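Local coordinates for protein CRISPR-associated endoribonuclease Cse3 (Thermus thermophilus, PDB 2Y8Y) that cleaves CRISPR transcripts as an endoribonuclease of the Cas6/Cse3/CasE family and keeps hold of the processed crRNA, at residues A[96-101]-A[181-186]. Residues are numbered along the deposited sequence; the frame is centred on the assembly and turned at random.
Sequences GQRLRF and EGRLEV
Leu99 and Leu184 form a hydrogen-bonded antiparallel pair in the antiparallel sheet of this ferredoxin-like protein, where strands 98-110 and 173-186 run side by side; the axes of 98-101 and 181-186 approach to 4.6 Å with their directions at 153°. Leu184 N to Leu99 O, 2.8 Å, is nearly straight; the return bond from Leu99 N to Leu184 O and the Phe101-Gly182 pair carry the ladder on. Past the start of strand 98-110, Gly96 N still bonds Val186 O, and Val186 N bonds Gln97 O.

On the buried face, Phe101 swings its ring across the neighbouring strand (chi1 76°) and lays it over Gly182, with Gly182 N 3.5 Å above the ring plane near the rim and Phe101 CE1 3.4 Å from Gly182 CA. Leu184 CD2 meets Phe101 CD1 at 3.7 Å, while Leu184 CD1 rests against Leu99 CB. Helix 123-136 covers this layer through Leu130 and Leu134.

The other face is polar. Arg183 NH2 comes in at the edge of the Arg98 guanidinium, 4.2 Å from Arg98 NE, like charges close together; Trp149 gives Arg183 a cation-pi partner. At the far end one water donates to both Gly96 O and Glu185 OE1, the latter 2.6 Å away.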
loop_
_atom_site.group_PDB
_atom_site.type_symbol
_atom_site.label_atom_id
_atom_site.label_comp_id
_atom_site.label_asym_id
_atom_site.label_seq_id
_atom_site.Cartn_x
_atom_site.Cartn_y
_atom_site.Cartn_z
ATOM N N GLY A 96 9.760 -14.122 -14.591
ATOM C CA GLY A 96 10.905 -13.379 -15.086
ATOM C C GLY A 96 10.592 -11.938 -15.468
ATOM O O GLY A 96 11.483 -11.164 -15.804
ATOM N N GLN A 97 9.319 -11.585 -15.455
ATOM C CA GLN A 97 8.917 -10.240 -15.839
ATOM C C GLN A 97 9.522 -9.205 -14.901
ATOM O O GLN A 97 9.434 -9.334 -13.686
ATOM C CB GLN A 97 7.400 -10.136 -15.789
ATOM C CG GLN A 97 6.858 -8.798 -16.257
ATOM C CD GLN A 97 5.359 -8.753 -16.185
ATOM O OE1 GLN A 97 4.743 -9.569 -15.508
ATOM N NE2 GLN A 97 4.757 -7.793 -16.884
ATOM N N ARG A 98 10.124 -8.167 -15.475
ATOM C CA ARG A 98 10.733 -7.105 -14.691
ATOM C C ARG A 98 9.778 -5.930 -14.536
ATOM O O ARG A 98 9.160 -5.478 -15.512
ATOM C CB ARG A 98 12.021 -6.648 -15.368
ATOM C CG ARG A 98 13.124 -7.690 -15.310
ATOM C CD ARG A 98 14.359 -7.241 -16.071
ATOM N NE ARG A 98 15.579 -7.790 -15.490
ATOM C CZ ARG A 98 16.105 -8.966 -15.817
ATOM N NH1 ARG A 98 15.515 -9.727 -16.730
ATOM N NH2 ARG A 98 17.222 -9.380 -15.233
ATOM N N LEU A 99 9.675 -5.420 -13.311
ATOM C CA LEU A 99 8.744 -4.341 -13.002
ATOM C C LEU A 99 9.379 -3.342 -12.057
ATOM O O LEU A 99 10.142 -3.718 -11.175
ATOM C CB LEU A 99 7.490 -4.904 -12.334
ATOM C CG LEU A 99 6.710 -5.930 -13.154
ATOM C CD1 LEU A 99 5.712 -6.634 -12.267
ATOM C CD2 LEU A 99 6.035 -5.241 -14.345
ATOM N N ARG A 100 9.051 -2.066 -12.225
ATOM C CA ARG A 100 9.338 -1.089 -11.179
ATOM C C ARG A 100 8.300 -1.234 -10.085
ATOM O O ARG A 100 7.168 -1.669 -10.330
ATOM C CB ARG A 100 9.284 0.332 -11.743
ATOM C CG ARG A 100 10.268 0.596 -12.866
ATOM C CD ARG A 100 10.071 1.996 -13.470
ATOM N NE ARG A 100 8.852 2.086 -14.270
ATOM C CZ ARG A 100 7.715 2.645 -13.863
ATOM N NH1 ARG A 100 7.625 3.182 -12.654
ATOM N NH2 ARG A 100 6.662 2.673 -14.672
ATOM N N PHE A 101 8.673 -0.874 -8.865
ATOM C CA PHE A 101 7.711 -0.924 -7.771
ATOM C C PHE A 101 7.861 0.243 -6.808
ATOM O O PHE A 101 8.919 0.881 -6.723
ATOM C CB PHE A 101 7.816 -2.238 -6.991
ATOM C CG PHE A 101 9.004 -2.295 -6.067
ATOM C CD1 PHE A 101 10.237 -2.726 -6.529
ATOM C CD2 PHE A 101 8.887 -1.894 -4.741
ATOM C CE1 PHE A 101 11.350 -2.757 -5.688
ATOM C CE2 PHE A 101 9.995 -1.918 -3.888
ATOM C CZ PHE A 101 11.224 -2.353 -4.355
ATOM N N GLU A 181 11.326 2.304 -3.223
ATOM C CA GLU A 181 11.124 2.291 -4.674
ATOM C C GLU A 181 12.262 1.513 -5.301
ATOM O O GLU A 181 13.408 1.642 -4.878
ATOM C CB GLU A 181 11.130 3.714 -5.219
ATOM C CG GLU A 181 10.776 3.801 -6.677
ATOM C CD GLU A 181 10.585 5.227 -7.132
ATOM O OE1 GLU A 181 11.587 5.966 -7.188
ATOM O OE2 GLU A 181 9.431 5.603 -7.423
ATOM N N GLY A 182 11.976 0.698 -6.303
ATOM C CA GLY A 182 13.039 -0.046 -6.938
ATOM C C GLY A 182 12.561 -0.847 -8.126
ATOM O O GLY A 182 11.556 -0.514 -8.755
ATOM N N ARG A 183 13.315 -1.892 -8.433
ATOM C CA ARG A 183 12.969 -2.782 -9.539
ATOM C C ARG A 183 13.000 -4.216 -9.039
ATOM O O ARG A 183 13.873 -4.617 -8.264
ATOM C CB ARG A 183 13.930 -2.595 -10.718
ATOM C CG ARG A 183 13.836 -1.236 -11.372
ATOM C CD ARG A 183 14.802 -1.106 -12.544
ATOM N NE ARG A 183 14.451 -1.967 -13.677
ATOM C CZ ARG A 183 15.255 -2.895 -14.190
ATOM N NH1 ARG A 183 16.458 -3.093 -13.670
ATOM N NH2 ARG A 183 14.857 -3.624 -15.221
ATOM N N LEU A 184 12.021 -4.985 -9.476
ATOM C CA LEU A 184 11.909 -6.375 -9.069
ATOM C C LEU A 184 11.572 -7.262 -10.257
ATOM O O LEU A 184 11.326 -6.780 -11.369
ATOM C CB LEU A 184 10.891 -6.537 -7.935
ATOM C CG LEU A 184 9.458 -6.041 -8.174
ATOM C CD1 LEU A 184 8.741 -6.882 -9.226
ATOM C CD2 LEU A 184 8.667 -6.058 -6.874
ATOM N N GLU A 185 11.592 -8.568 -10.028
ATOM C CA GLU A 185 11.106 -9.508 -11.030
ATOM C C GLU A 185 10.061 -10.434 -10.427
ATOM O O GLU A 185 10.069 -10.709 -9.217
ATOM C CB GLU A 185 12.250 -10.312 -11.654
ATOM C CG GLU A 185 13.024 -11.166 -10.677
ATOM C CD GLU A 185 14.043 -12.057 -11.372
ATOM O OE1 GLU A 185 13.825 -12.412 -12.550
ATOM O OE2 GLU A 185 15.052 -12.411 -10.734
ATOM N N VAL A 186 9.165 -10.912 -11.281
ATOM C CA VAL A 186 8.179 -11.918 -10.915
ATOM C C VAL A 186 8.856 -13.283 -10.907
ATOM O O VAL A 186 9.530 -13.662 -11.869
ATOM C CB VAL A 186 7.043 -11.936 -11.943
ATOM C CG1 VAL A 186 6.037 -13.057 -11.635
ATOM C CG2 VAL A 186 6.377 -10.585 -11.984
HETATM O O HOH W 1 14.185 -11.341 -14.944
#